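Local coordinates for protein putative pyrazinamidase/nicotinamidase (Streptococcus mutans, PDB 3S2S) that probably hydrolyses nicotinamide and pyrazinamide to the corresponding acids and binds a zinc ion, at residues T85-E98 and W134-T146. Sequence-based numbering, arbitrary orientation.
Sequences TIDGHDEGDDFHPE and WMDKRHYSAFSGT. With ZN (zinc ion), chain E.
Lys137 and Asp87, neighbours on adjacent parallel strands, show how a strand end can build an active site. The lysine chain runs extended past the backbone of Thr85 and Ile86, then bends at its last torsion (chi4 66°), bringing NZ above the carboxylate plane of Asp87, 3.0 Å from OD1. The carbonyl oxygens of His139 and Tyr140 also accept from NZ, and Asp43 forms a further salt bridge with it. Here the packing is dense: Ile86 N bonds to Met135 O, Lys137 N to Ile86 O and Gly88 N to Lys137 O, while on the other face of the sheet Ile86 CG1 makes a CH-pi contact with the six-membered ring of Trp134, 3.7 Å from its centroid. The site lies at the C-terminal ends of strands 81-87 and 132-137 in the parallel sheet of the alpha/beta isochorismatase domain, where Asp43, Lys137 and Cys170 are consistent with the family's Asp-Lys-Cys triad. Asp87 OD2, His89 NE2 and Glu98 OE1 bind zinc with His105 and two waters; one water lies 2.6 Å from both Asp87 OD1 and Glu98 OE2. His96 NE2 reaches Arg138 O at 2.7 Å, the acceptor lying in the ring plane, and His96 CD2 sits over one face of the Arg138 guanidinium, whose NH2 is salt-bridged chiefly to Glu154 of a second subunit. Toward partly exposed Asp90 and Asp93 the fit loosens: NH2 meets Asp93 OD2 weakly at 3.4 Å, and two waters lie between guanidinium and Asp90, one held weakly by NE, the other also meeting Asp93 OD2.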
loop_
_atom_site.group_PDB
_atom_site.type_symbol
_atom_site.label_atom_id
_atom_site.label_comp_id
_atom_site.label_asym_id
_atom_site.label_seq_id
_atom_site.Cartn_x
_atom_site.Cartn_y
_atom_site.Cartn_z
ATOM N N THR A 85 13.474 -10.709 9.445
ATOM C CA THR A 85 12.122 -10.786 8.885
ATOM C C THR A 85 11.897 -12.251 8.564
ATOM O O THR A 85 12.515 -12.817 7.658
ATOM C CB THR A 85 11.983 -9.876 7.656
ATOM O OG1 THR A 85 12.901 -10.297 6.633
ATOM C CG2 THR A 85 12.264 -8.432 8.066
ATOM N N ILE A 86 11.040 -12.871 9.369
ATOM C CA ILE A 86 11.041 -14.320 9.501
ATOM C C ILE A 86 9.663 -14.918 9.314
ATOM O O ILE A 86 8.734 -14.610 10.064
ATOM C CB ILE A 86 11.526 -14.739 10.912
ATOM C CG1 ILE A 86 12.855 -14.053 11.258
ATOM C CG2 ILE A 86 11.611 -16.265 11.037
ATOM C CD1 ILE A 86 14.064 -14.488 10.394
ATOM N N ASP A 87 9.564 -15.818 8.337
ATOM C CA ASP A 87 8.337 -16.564 8.093
ATOM C C ASP A 87 7.815 -17.143 9.409
ATOM O O ASP A 87 8.574 -17.726 10.190
ATOM C CB ASP A 87 8.670 -17.738 7.186
ATOM C CG ASP A 87 7.979 -17.684 5.854
ATOM O OD1 ASP A 87 7.571 -16.583 5.376
ATOM O OD2 ASP A 87 7.890 -18.779 5.266
ATOM N N GLY A 88 6.514 -17.002 9.649
ATOM C CA GLY A 88 5.890 -17.580 10.835
ATOM C C GLY A 88 4.535 -18.143 10.440
ATOM O O GLY A 88 3.594 -17.371 10.199
ATOM N N HIS A 89 4.428 -19.469 10.348
ATOM C CA HIS A 89 3.246 -20.087 9.762
ATOM C C HIS A 89 2.414 -20.852 10.774
ATOM O O HIS A 89 2.887 -21.199 11.863
ATOM C CB HIS A 89 3.631 -21.038 8.613
ATOM C CG HIS A 89 4.115 -20.333 7.380
ATOM N ND1 HIS A 89 3.349 -19.401 6.710
ATOM C CD2 HIS A 89 5.274 -20.441 6.688
ATOM C CE1 HIS A 89 4.026 -18.951 5.664
ATOM N NE2 HIS A 89 5.195 -19.566 5.626
ATOM N N ASP A 90 1.160 -21.082 10.396
ATOM C CA ASP A 90 0.266 -21.958 11.150
ATOM C C ASP A 90 -0.009 -23.201 10.316
ATOM O O ASP A 90 -0.311 -23.125 9.122
ATOM C CB ASP A 90 -1.055 -21.254 11.463
ATOM C CG ASP A 90 -0.864 -19.893 12.099
ATOM O OD1 ASP A 90 -0.464 -19.837 13.277
ATOM O OD2 ASP A 90 -1.126 -18.867 11.426
ATOM N N GLU A 91 0.071 -24.363 10.949
ATOM C CA GLU A 91 -0.072 -25.612 10.223
ATOM C C GLU A 91 -1.371 -25.803 9.444
ATOM O O GLU A 91 -1.351 -26.224 8.285
ATOM C CB GLU A 91 0.119 -26.787 11.177
ATOM C CG GLU A 91 1.542 -27.090 11.446
ATOM C CD GLU A 91 1.682 -28.017 12.630
ATOM O OE1 GLU A 91 0.770 -27.995 13.483
ATOM O OE2 GLU A 91 2.685 -28.757 12.702
ATOM N N GLY A 92 -2.503 -25.512 10.060
ATOM C CA GLY A 92 -3.753 -25.894 9.421
ATOM C C GLY A 92 -4.208 -25.027 8.251
ATOM O O GLY A 92 -5.170 -25.370 7.555
ATOM N N ASP A 93 -3.503 -23.925 8.004
ATOM C CA ASP A 93 -4.163 -22.761 7.406
ATOM C C ASP A 93 -4.568 -22.836 5.939
ATOM O O ASP A 93 -3.821 -22.419 5.044
ATOM C CB ASP A 93 -3.361 -21.496 7.643
ATOM C CG ASP A 93 -4.214 -20.242 7.466
ATOM O OD1 ASP A 93 -5.361 -20.365 6.972
ATOM O OD2 ASP A 93 -3.748 -19.163 7.849
ATOM N N ASP A 94 -5.789 -23.298 5.703
ATOM C CA ASP A 94 -6.294 -23.420 4.343
ATOM C C ASP A 94 -6.602 -22.069 3.699
ATOM O O ASP A 94 -6.873 -22.009 2.502
ATOM C CB ASP A 94 -7.526 -24.328 4.311
ATOM C CG ASP A 94 -7.190 -25.772 4.654
ATOM O OD1 ASP A 94 -6.310 -26.350 3.977
ATOM O OD2 ASP A 94 -7.794 -26.323 5.601
ATOM N N PHE A 95 -6.552 -20.992 4.483
ATOM C CA PHE A 95 -6.785 -19.652 3.938
ATOM C C PHE A 95 -5.531 -19.019 3.347
ATOM O O PHE A 95 -5.613 -18.017 2.635
ATOM C CB PHE A 95 -7.399 -18.716 4.985
ATOM C CG PHE A 95 -8.864 -18.930 5.177
ATOM C CD1 PHE A 95 -9.753 -18.649 4.152
ATOM C CD2 PHE A 95 -9.355 -19.422 6.374
ATOM C CE1 PHE A 95 -11.103 -18.853 4.322
ATOM C CE2 PHE A 95 -10.708 -19.625 6.543
ATOM C CZ PHE A 95 -11.578 -19.339 5.520
ATOM N N HIS A 96 -4.384 -19.615 3.636
ATOM C CA HIS A 96 -3.121 -19.169 3.049
ATOM C C HIS A 96 -2.813 -19.982 1.787
ATOM O O HIS A 96 -2.686 -21.205 1.858
ATOM C CB HIS A 96 -2.009 -19.369 4.066
ATOM C CG HIS A 96 -0.772 -18.575 3.771
ATOM N ND1 HIS A 96 -0.399 -18.232 2.488
ATOM C CD2 HIS A 96 0.173 -18.054 4.592
ATOM C CE1 HIS A 96 0.719 -17.527 2.533
ATOM N NE2 HIS A 96 1.084 -17.401 3.796
ATOM N N PRO A 97 -2.686 -19.310 0.629
ATOM C CA PRO A 97 -2.419 -19.990 -0.651
ATOM C C PRO A 97 -1.159 -20.833 -0.595
ATOM O O PRO A 97 -1.027 -21.810 -1.321
ATOM C CB PRO A 97 -2.206 -18.826 -1.633
ATOM C CG PRO A 97 -2.936 -17.686 -1.036
ATOM C CD PRO A 97 -2.907 -17.860 0.451
ATOM N N GLU A 98 -0.243 -20.448 0.280
ATOM C CA GLU A 98 1.057 -21.075 0.343
ATOM C C GLU A 98 0.940 -22.487 0.909
ATOM O O GLU A 98 1.784 -23.348 0.648
ATOM C CB GLU A 98 1.980 -20.215 1.209
ATOM C CG GLU A 98 3.460 -20.486 1.022
ATOM C CD GLU A 98 4.289 -19.743 2.024
ATOM O OE1 GLU A 98 5.099 -20.392 2.709
ATOM O OE2 GLU A 98 4.118 -18.513 2.149
ATOM N N TRP A 134 12.744 -7.953 15.379
ATOM C CA TRP A 134 12.244 -9.228 14.883
ATOM C C TRP A 134 10.839 -9.003 14.362
ATOM O O TRP A 134 9.985 -8.441 15.068
ATOM C CB TRP A 134 12.195 -10.272 16.004
ATOM C CG TRP A 134 11.644 -11.621 15.558
ATOM C CD1 TRP A 134 10.327 -11.947 15.373
ATOM C CD2 TRP A 134 12.390 -12.818 15.292
ATOM N NE1 TRP A 134 10.213 -13.262 14.987
ATOM C CE2 TRP A 134 11.463 -13.820 14.932
ATOM C CE3 TRP A 134 13.758 -13.141 15.315
ATOM C CZ2 TRP A 134 11.851 -15.125 14.600
ATOM C CZ3 TRP A 134 14.145 -14.440 14.990
ATOM C CH2 TRP A 134 13.196 -15.413 14.629
ATOM N N MET A 135 10.595 -9.409 13.119
ATOM C CA MET A 135 9.293 -9.246 12.497
ATOM C C MET A 135 8.821 -10.556 11.929
ATOM O O MET A 135 9.478 -11.128 11.078
ATOM C CB MET A 135 9.362 -8.230 11.343
ATOM C CG MET A 135 9.538 -6.833 11.816
ATOM S SD MET A 135 9.603 -5.759 10.365
ATOM C CE MET A 135 9.675 -4.190 11.229
ATOM N N ASP A 136 7.658 -11.019 12.366
ATOM C CA ASP A 136 7.064 -12.189 11.750
ATOM C C ASP A 136 6.419 -11.823 10.426
ATOM O O ASP A 136 5.812 -10.738 10.290
ATOM C CB ASP A 136 5.976 -12.776 12.668
ATOM C CG ASP A 136 6.520 -13.243 14.020
ATOM O OD1 ASP A 136 7.570 -13.899 14.065
ATOM O OD2 ASP A 136 5.877 -12.956 15.048
ATOM N N LYS A 137 6.530 -12.719 9.444
ATOM C CA LYS A 137 5.879 -12.464 8.161
ATOM C C LYS A 137 5.186 -13.718 7.673
ATOM O O LYS A 137 5.526 -14.821 8.104
ATOM C CB LYS A 137 6.893 -11.945 7.110
ATOM C CG LYS A 137 7.883 -13.009 6.614
ATOM C CD LYS A 137 8.912 -12.382 5.656
ATOM C CE LYS A 137 9.988 -13.376 5.227
ATOM N NZ LYS A 137 9.421 -14.479 4.398
ATOM N N ARG A 138 4.215 -13.555 6.771
ATOM C CA ARG A 138 3.487 -14.700 6.239
ATOM C C ARG A 138 3.615 -14.862 4.739
ATOM O O ARG A 138 3.303 -15.918 4.211
ATOM C CB ARG A 138 1.994 -14.614 6.607
ATOM C CG ARG A 138 1.748 -14.804 8.093
ATOM C CD ARG A 138 0.278 -14.620 8.449
ATOM N NE ARG A 138 -0.577 -15.674 7.912
ATOM C CZ ARG A 138 -1.361 -15.533 6.848
ATOM N NH1 ARG A 138 -1.383 -14.377 6.162
ATOM N NH2 ARG A 138 -2.113 -16.547 6.453
ATOM N N HIS A 139 4.017 -13.793 4.042
ATOM C CA HIS A 139 4.281 -13.893 2.608
ATOM C C HIS A 139 5.775 -13.922 2.395
ATOM O O HIS A 139 6.554 -13.812 3.344
ATOM C CB HIS A 139 3.679 -12.706 1.830
ATOM C CG HIS A 139 2.183 -12.738 1.753
ATOM N ND1 HIS A 139 1.433 -11.613 1.470
ATOM C CD2 HIS A 139 1.300 -13.747 1.930
ATOM C CE1 HIS A 139 0.148 -11.935 1.463
ATOM N NE2 HIS A 139 0.039 -13.227 1.727
ATOM N N TYR A 140 6.195 -14.031 1.144
ATOM C CA TYR A 140 7.625 -14.148 0.878
ATOM C C TYR A 140 8.373 -12.830 1.129
ATOM O O TYR A 140 9.417 -12.787 1.810
ATOM C CB TYR A 140 7.810 -14.606 -0.570
ATOM C CG TYR A 140 7.020 -15.856 -0.918
ATOM C CD1 TYR A 140 7.330 -17.089 -0.337
ATOM C CD2 TYR A 140 6.000 -15.813 -1.871
ATOM C CE1 TYR A 140 6.614 -18.233 -0.679
ATOM C CE2 TYR A 140 5.287 -16.947 -2.211
ATOM C CZ TYR A 140 5.605 -18.157 -1.624
ATOM O OH TYR A 140 4.882 -19.282 -1.977
ATOM N N SER A 141 7.797 -11.728 0.645
ATOM C CA SER A 141 8.376 -10.415 0.894
ATOM C C SER A 141 8.313 -9.975 2.364
ATOM O O SER A 141 7.286 -10.091 3.024
ATOM C CB SER A 141 7.638 -9.358 0.061
ATOM O OG SER A 141 8.054 -8.052 0.450
ATOM N N ALA A 142 9.411 -9.409 2.838
ATOM C CA ALA A 142 9.488 -8.903 4.206
ATOM C C ALA A 142 8.562 -7.698 4.432
ATOM O O ALA A 142 8.314 -7.328 5.575
ATOM C CB ALA A 142 10.917 -8.494 4.507
ATOM N N PHE A 143 8.092 -7.084 3.354
ATOM C CA PHE A 143 7.246 -5.889 3.455
ATOM C C PHE A 143 5.770 -6.240 3.546
ATOM O O PHE A 143 4.970 -5.439 4.034
ATOM C CB PHE A 143 7.441 -4.956 2.244
ATOM C CG PHE A 143 8.763 -4.232 2.233
ATOM C CD1 PHE A 143 8.911 -3.022 2.941
ATOM C CD2 PHE A 143 9.857 -4.757 1.555
ATOM C CE1 PHE A 143 10.136 -2.344 2.934
ATOM C CE2 PHE A 143 11.097 -4.086 1.561
ATOM C CZ PHE A 143 11.225 -2.877 2.251
ATOM N N SER A 144 5.383 -7.404 3.039
ATOM C CA SER A 144 3.961 -7.690 2.836
ATOM C C SER A 144 3.238 -8.021 4.140
ATOM O O SER A 144 3.539 -9.028 4.785
ATOM C CB SER A 144 3.793 -8.835 1.817
ATOM O OG SER A 144 2.409 -9.019 1.521
ATOM N N GLY A 145 2.299 -7.155 4.535
ATOM C CA GLY A 145 1.545 -7.412 5.767
ATOM C C GLY A 145 2.318 -7.109 7.046
ATOM O O GLY A 145 1.883 -7.477 8.136
ATOM N N THR A 146 3.484 -6.478 6.910
ATOM C CA THR A 146 4.313 -6.119 8.061
ATOM C C THR A 146 4.386 -4.607 8.216
ATOM O O THR A 146 3.814 -3.861 7.389
ATOM C CB THR A 146 5.779 -6.613 7.918
ATOM O OG1 THR A 146 6.432 -5.864 6.873
ATOM C CG2 THR A 146 5.840 -8.134 7.638
HETATM ZN ZN ZN E . 6.581 -19.627 3.960
HETATM O O HOH W 1 6.207 -17.478 3.388
HETATM O O HOH W 2 0.577 -17.294 10.346
HETATM O O HOH W 3 -1.515 -18.640 8.628
HETATM O O HOH W 4 8.045 -19.569 2.396
#